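Local coordinates for uncharacterized protein (Legionella pneumophila subsp. pneumophila, PDB 5T2X) that is of unknown function but folds as an all-helical chain and belongs to the DUF5630 family, at residues Y194-S208 with W237-I250. Sequence-based numbering, arbitrary orientation.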
loop_
_atom_site.group_PDB
_atom_site.type_symbol
_atom_site.label_atom_id
_atom_site.label_comp_id
_atom_site.label_asym_id
_atom_site.label_seq_id
_atom_site.Cartn_x
_atom_site.Cartn_y
_atom_site.Cartn_z
ATOM N N TYR A 194 -13.413 -13.944 -12.417
ATOM C CA TYR A 194 -14.545 -13.607 -11.561
ATOM C C TYR A 194 -14.543 -14.441 -10.286
ATOM O O TYR A 194 -14.929 -13.951 -9.217
ATOM C CB TYR A 194 -15.856 -13.791 -12.319
ATOM C CG TYR A 194 -16.197 -12.659 -13.265
ATOM C CD1 TYR A 194 -16.506 -11.395 -12.782
ATOM C CD2 TYR A 194 -16.230 -12.861 -14.638
ATOM C CE1 TYR A 194 -16.823 -10.360 -13.640
ATOM C CE2 TYR A 194 -16.550 -11.833 -15.505
ATOM C CZ TYR A 194 -16.845 -10.584 -15.001
ATOM O OH TYR A 194 -17.162 -9.557 -15.860
ATOM N N GLN A 195 -14.116 -15.703 -10.377
ATOM C CA GLN A 195 -14.039 -16.540 -9.183
ATOM C C GLN A 195 -12.981 -16.025 -8.217
ATOM O O GLN A 195 -13.179 -16.053 -6.998
ATOM C CB GLN A 195 -13.753 -17.989 -9.575
ATOM C CG GLN A 195 -14.848 -18.626 -10.415
ATOM C CD GLN A 195 -14.441 -19.971 -10.979
ATOM O OE1 GLN A 195 -14.951 -20.402 -12.013
ATOM N NE2 GLN A 195 -13.517 -20.642 -10.301
ATOM N N GLU A 196 -11.848 -15.552 -8.745
ATOM C CA GLU A 196 -10.836 -14.939 -7.891
ATOM C C GLU A 196 -11.303 -13.595 -7.347
ATOM O O GLU A 196 -10.937 -13.221 -6.227
ATOM C CB GLU A 196 -9.523 -14.779 -8.660
ATOM C CG GLU A 196 -8.744 -16.072 -8.841
ATOM C CD GLU A 196 -8.082 -16.538 -7.557
ATOM O OE1 GLU A 196 -7.650 -15.677 -6.762
ATOM O OE2 GLU A 196 -7.996 -17.765 -7.340
ATOM N N ALA A 197 -12.104 -12.859 -8.121
ATOM C CA ALA A 197 -12.641 -11.592 -7.638
ATOM C C ALA A 197 -13.587 -11.807 -6.465
ATOM O O ALA A 197 -13.572 -11.039 -5.496
ATOM C CB ALA A 197 -13.355 -10.856 -8.770
ATOM N N LEU A 198 -14.417 -12.850 -6.536
ATOM C CA LEU A 198 -15.367 -13.124 -5.462
ATOM C C LEU A 198 -14.646 -13.460 -4.162
ATOM O O LEU A 198 -15.007 -12.956 -3.092
ATOM C CB LEU A 198 -16.302 -14.264 -5.869
ATOM C CG LEU A 198 -17.291 -14.748 -4.807
ATOM C CD1 LEU A 198 -18.231 -13.626 -4.397
ATOM C CD2 LEU A 198 -18.073 -15.952 -5.309
ATOM N N GLU A 199 -13.621 -14.311 -4.238
ATOM C CA GLU A 199 -12.890 -14.702 -3.036
ATOM C C GLU A 199 -12.259 -13.493 -2.359
ATOM O O GLU A 199 -12.365 -13.323 -1.140
ATOM C CB GLU A 199 -11.828 -15.743 -3.387
ATOM C CG GLU A 199 -10.954 -16.158 -2.216
ATOM C CD GLU A 199 -9.912 -17.188 -2.608
ATOM O OE1 GLU A 199 -10.057 -17.799 -3.687
ATOM O OE2 GLU A 199 -8.949 -17.385 -1.839
ATOM N N ALA A 200 -11.603 -12.631 -3.142
ATOM C CA ALA A 200 -10.997 -11.432 -2.572
ATOM C C ALA A 200 -12.055 -10.476 -2.037
ATOM O O ALA A 200 -11.829 -9.796 -1.030
ATOM C CB ALA A 200 -10.124 -10.736 -3.616
ATOM N N LEU A 201 -13.212 -10.408 -2.699
ATOM C CA LEU A 201 -14.286 -9.547 -2.213
ATOM C C LEU A 201 -14.839 -10.054 -0.888
ATOM O O LEU A 201 -15.122 -9.261 0.018
ATOM C CB LEU A 201 -15.394 -9.452 -3.261
ATOM C CG LEU A 201 -16.622 -8.613 -2.899
ATOM C CD1 LEU A 201 -16.221 -7.190 -2.552
ATOM C CD2 LEU A 201 -17.623 -8.626 -4.044
ATOM N N LEU A 202 -14.997 -11.374 -0.754
ATOM C CA LEU A 202 -15.484 -11.935 0.502
ATOM C C LEU A 202 -14.476 -11.732 1.626
ATOM O O LEU A 202 -14.857 -11.399 2.755
ATOM C CB LEU A 202 -15.806 -13.420 0.326
ATOM C CG LEU A 202 -16.936 -13.763 -0.647
ATOM C CD1 LEU A 202 -17.101 -15.269 -0.779
ATOM C CD2 LEU A 202 -18.238 -13.118 -0.205
ATOM N N ILE A 203 -13.187 -11.928 1.339
ATOM C CA ILE A 203 -12.160 -11.717 2.356
ATOM C C ILE A 203 -12.147 -10.261 2.804
ATOM O O ILE A 203 -11.993 -9.965 3.995
ATOM C CB ILE A 203 -10.784 -12.162 1.829
ATOM C CG1 ILE A 203 -10.781 -13.665 1.547
ATOM C CG2 ILE A 203 -9.689 -11.812 2.826
ATOM C CD1 ILE A 203 -9.501 -14.161 0.907
ATOM N N ALA A 204 -12.322 -9.332 1.860
ATOM C CA ALA A 204 -12.343 -7.916 2.211
ATOM C C ALA A 204 -13.479 -7.603 3.176
ATOM O O ALA A 204 -13.328 -6.767 4.075
ATOM C CB ALA A 204 -12.462 -7.065 0.947
ATOM N N ARG A 205 -14.624 -8.267 3.012
ATOM C CA ARG A 205 -15.736 -8.040 3.928
ATOM C C ARG A 205 -15.459 -8.664 5.289
ATOM O O ARG A 205 -15.706 -8.039 6.328
ATOM C CB ARG A 205 -17.028 -8.596 3.333
ATOM C CG ARG A 205 -18.275 -8.211 4.107
ATOM C CD ARG A 205 -19.523 -8.785 3.459
ATOM N NE ARG A 205 -20.744 -8.242 4.046
ATOM C CZ ARG A 205 -21.972 -8.594 3.681
ATOM N NH1 ARG A 205 -22.149 -9.499 2.726
ATOM N NH2 ARG A 205 -23.024 -8.043 4.271
ATOM N N LYS A 206 -14.933 -9.893 5.304
ATOM C CA LYS A 206 -14.645 -10.588 6.554
ATOM C C LYS A 206 -13.541 -9.916 7.361
ATOM O O LYS A 206 -13.403 -10.202 8.555
ATOM C CB LYS A 206 -14.270 -12.042 6.263
ATOM C CG LYS A 206 -15.400 -12.838 5.635
ATOM C CD LYS A 206 -14.965 -14.238 5.245
ATOM C CE LYS A 206 -16.127 -15.005 4.636
ATOM N NZ LYS A 206 -17.281 -15.081 5.576
ATOM N N LEU A 207 -12.748 -9.042 6.743
ATOM C CA LEU A 207 -11.726 -8.291 7.457
ATOM C C LEU A 207 -12.173 -6.886 7.829
ATOM O O LEU A 207 -11.493 -6.229 8.621
ATOM C CB LEU A 207 -10.444 -8.203 6.617
ATOM C CG LEU A 207 -9.721 -9.506 6.270
ATOM C CD1 LEU A 207 -8.490 -9.219 5.425
ATOM C CD2 LEU A 207 -9.343 -10.269 7.528
ATOM N N SER A 208 -13.305 -6.421 7.296
ATOM C CA SER A 208 -13.709 -5.025 7.428
ATOM C C SER A 208 -14.023 -4.613 8.861
ATOM O O SER A 208 -14.150 -3.412 9.122
ATOM C CB SER A 208 -14.923 -4.751 6.537
ATOM O OG SER A 208 -16.007 -5.595 6.883
ATOM N N TRP A 237 -22.083 -4.145 0.063
ATOM C CA TRP A 237 -21.436 -5.452 0.128
ATOM C C TRP A 237 -22.244 -6.505 -0.625
ATOM O O TRP A 237 -21.738 -7.150 -1.550
ATOM C CB TRP A 237 -21.239 -5.865 1.588
ATOM C CG TRP A 237 -20.094 -5.183 2.282
ATOM C CD1 TRP A 237 -20.166 -4.333 3.349
ATOM C CD2 TRP A 237 -18.703 -5.302 1.959
ATOM N NE1 TRP A 237 -18.906 -3.916 3.708
ATOM C CE2 TRP A 237 -17.991 -4.496 2.870
ATOM C CE3 TRP A 237 -17.992 -6.010 0.985
ATOM C CZ2 TRP A 237 -16.603 -4.381 2.836
ATOM C CZ3 TRP A 237 -16.617 -5.894 0.953
ATOM C CH2 TRP A 237 -15.935 -5.086 1.871
ATOM N N ASP A 238 -23.509 -6.695 -0.238
ATOM C CA ASP A 238 -24.336 -7.712 -0.882
ATOM C C ASP A 238 -24.574 -7.400 -2.353
ATOM O O ASP A 238 -24.672 -8.320 -3.173
ATOM C CB ASP A 238 -25.668 -7.854 -0.146
ATOM C CG ASP A 238 -25.498 -8.391 1.259
ATOM O OD1 ASP A 238 -24.602 -9.236 1.469
ATOM O OD2 ASP A 238 -26.260 -7.967 2.155
ATOM N N LYS A 239 -24.671 -6.117 -2.707
ATOM C CA LYS A 239 -24.830 -5.746 -4.109
ATOM C C LYS A 239 -23.602 -6.131 -4.925
ATOM O O LYS A 239 -23.725 -6.658 -6.038
ATOM C CB LYS A 239 -25.103 -4.248 -4.227
ATOM C CG LYS A 239 -26.446 -3.805 -3.673
ATOM C CD LYS A 239 -27.552 -3.962 -4.702
ATOM C CE LYS A 239 -28.813 -3.237 -4.264
ATOM N NZ LYS A 239 -29.761 -3.044 -5.396
ATOM N N ALA A 240 -22.405 -5.877 -4.388
ATOM C CA ALA A 240 -21.183 -6.206 -5.115
ATOM C C ALA A 240 -20.969 -7.712 -5.186
ATOM O O ALA A 240 -20.508 -8.232 -6.210
ATOM C CB ALA A 240 -19.982 -5.523 -4.460
ATOM N N ILE A 241 -21.289 -8.429 -4.108
ATOM C CA ILE A 241 -21.160 -9.882 -4.116
ATOM C C ILE A 241 -22.127 -10.497 -5.119
ATOM O O ILE A 241 -21.766 -11.411 -5.872
ATOM C CB ILE A 241 -21.378 -10.441 -2.698
ATOM C CG1 ILE A 241 -20.284 -9.942 -1.754
ATOM C CG2 ILE A 241 -21.415 -11.965 -2.715
ATOM C CD1 ILE A 241 -20.537 -10.263 -0.298
ATOM N N SER A 242 -23.365 -9.999 -5.159
ATOM C CA SER A 242 -24.365 -10.576 -6.050
ATOM C C SER A 242 -24.017 -10.331 -7.513
ATOM O O SER A 242 -24.191 -11.221 -8.354
ATOM C CB SER A 242 -25.746 -10.009 -5.722
ATOM O OG SER A 242 -26.148 -10.383 -4.414
ATOM N N GLU A 243 -23.521 -9.135 -7.839
ATOM C CA GLU A 243 -23.190 -8.838 -9.230
ATOM C C GLU A 243 -21.969 -9.618 -9.700
ATOM O O GLU A 243 -21.879 -9.964 -10.883
ATOM C CB GLU A 243 -22.968 -7.337 -9.412
ATOM C CG GLU A 243 -24.239 -6.514 -9.291
ATOM C CD GLU A 243 -24.055 -5.085 -9.758
ATOM O OE1 GLU A 243 -24.970 -4.263 -9.536
ATOM O OE2 GLU A 243 -22.996 -4.784 -10.348
ATOM N N THR A 244 -21.026 -9.904 -8.801
ATOM C CA THR A 244 -19.876 -10.719 -9.178
ATOM C C THR A 244 -20.299 -12.147 -9.500
ATOM O O THR A 244 -19.789 -12.754 -10.448
ATOM C CB THR A 244 -18.831 -10.705 -8.060
ATOM O OG1 THR A 244 -18.354 -9.367 -7.866
ATOM C CG2 THR A 244 -17.657 -11.610 -8.407
ATOM N N ILE A 245 -21.240 -12.694 -8.728
ATOM C CA ILE A 245 -21.721 -14.047 -8.982
ATOM C C ILE A 245 -22.525 -14.094 -10.277
ATOM O O ILE A 245 -22.449 -15.068 -11.035
ATOM C CB ILE A 245 -22.539 -14.549 -7.778
ATOM C CG1 ILE A 245 -21.657 -14.602 -6.530
ATOM C CG2 ILE A 245 -23.146 -15.915 -8.064
ATOM C CD1 ILE A 245 -22.390 -15.019 -5.277
ATOM N N ALA A 246 -23.290 -13.039 -10.560
ATOM C CA ALA A 246 -24.110 -13.020 -11.767
ATOM C C ALA A 246 -23.257 -12.802 -13.014
ATOM O O ALA A 246 -23.376 -13.547 -13.995
ATOM C CB ALA A 246 -25.185 -11.941 -11.651
ATOM N N LYS A 247 -22.396 -11.780 -12.998
ATOM C CA LYS A 247 -21.542 -11.513 -14.154
ATOM C C LYS A 247 -20.611 -12.684 -14.437
ATOM O O LYS A 247 -20.376 -13.035 -15.598
ATOM C CB LYS A 247 -20.730 -10.237 -13.931
ATOM C CG LYS A 247 -21.526 -8.950 -14.047
ATOM C CD LYS A 247 -20.664 -7.732 -13.750
ATOM C CE LYS A 247 -21.476 -6.448 -13.819
ATOM N NZ LYS A 247 -20.658 -5.251 -13.474
ATOM N N GLY A 248 -20.076 -13.305 -13.387
ATOM C CA GLY A 248 -19.133 -14.391 -13.559
ATOM C C GLY A 248 -19.735 -15.731 -13.906
ATOM O O GLY A 248 -18.984 -16.659 -14.221
ATOM N N LYS A 249 -21.064 -15.854 -13.853
ATOM C CA LYS A 249 -21.749 -17.118 -14.128
ATOM C C LYS A 249 -21.198 -18.238 -13.250
ATOM O O LYS A 249 -21.105 -19.396 -13.664
ATOM C CB LYS A 249 -21.653 -17.490 -15.610
ATOM C CG LYS A 249 -22.220 -16.445 -16.560
ATOM C CD LYS A 249 -22.147 -16.927 -18.002
ATOM C CE LYS A 249 -22.721 -15.903 -18.969
ATOM N NZ LYS A 249 -21.925 -14.647 -18.991
ATOM N N ILE A 250 -20.818 -17.882 -12.027
ATOM C CA ILE A 250 -20.220 -18.828 -11.090
ATOM C C ILE A 250 -21.267 -19.865 -10.705
ATOM O O ILE A 250 -22.316 -19.509 -10.147
ATOM C CB ILE A 250 -19.666 -18.108 -9.851
ATOM C CG1 ILE A 250 -18.733 -16.969 -10.271
ATOM C CG2 ILE A 250 -18.938 -19.090 -8.945
ATOM C CD1 ILE A 250 -18.169 -16.180 -9.108
#
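R205 lies along one face of the W237 indole and reaches D238 with its tip. Its CG stands anti to the backbone N (chi1 -171°), and the chain runs extended from there to NE. R205 CB sits over the six-membered ring of W237, 3.7 Å from its centroid, in a CH-pi contact. R205 CG comes next, 3.6 Å from W237 CD2. R205 CD and NE then pass over W237 CG, at the inner end of the indole, and W237 CB. The guanidinium is nearly parallel to the ring (6°), but its centre lies over W237 CB, not over the indole. At the tip, R205 NH1 donates to D238 OD1 at 2.8 Å in a salt bridge. The bond is bent (144°) and meets the carboxylate from above its plane. The same NH1 also touches the I241 CD1 methyl.

Toward the middle, the contact is apolar. L201 fits as a knob among W237, A240, I241 and T244. Its CD1 meets the edge of the indole, while L201 CD2 packs 3.7 Å from I241 CG1. In return, I241 enters the hole formed by L198, L201, L202 and R205. T244 is a third knob, among Y194, A197, L198 and L201. Its CG2 methyl meets Y194 O and L198 CB, and its OG1 meets L201 CD2. T244 OG1 also donates a hydrogen bond to A240 O of its own helix.

At the far end, one face of the Y194 ring lies on the K247-G248 peptide, with Y194 CG 3.4 Å from G248 CA. A Schellman motif at K249 then brings I250 CD1 to 3.8 Å from L198 CD2. Helix 169-185 touches both partners, at Y194 and T244; helix 252-272 packs on L202. The arrangement is an antiparallel helix pair with knobs-into-holes packing, the axes of 194-207 and 237-248 approaching to 9.4 Å, within an all-helical fold.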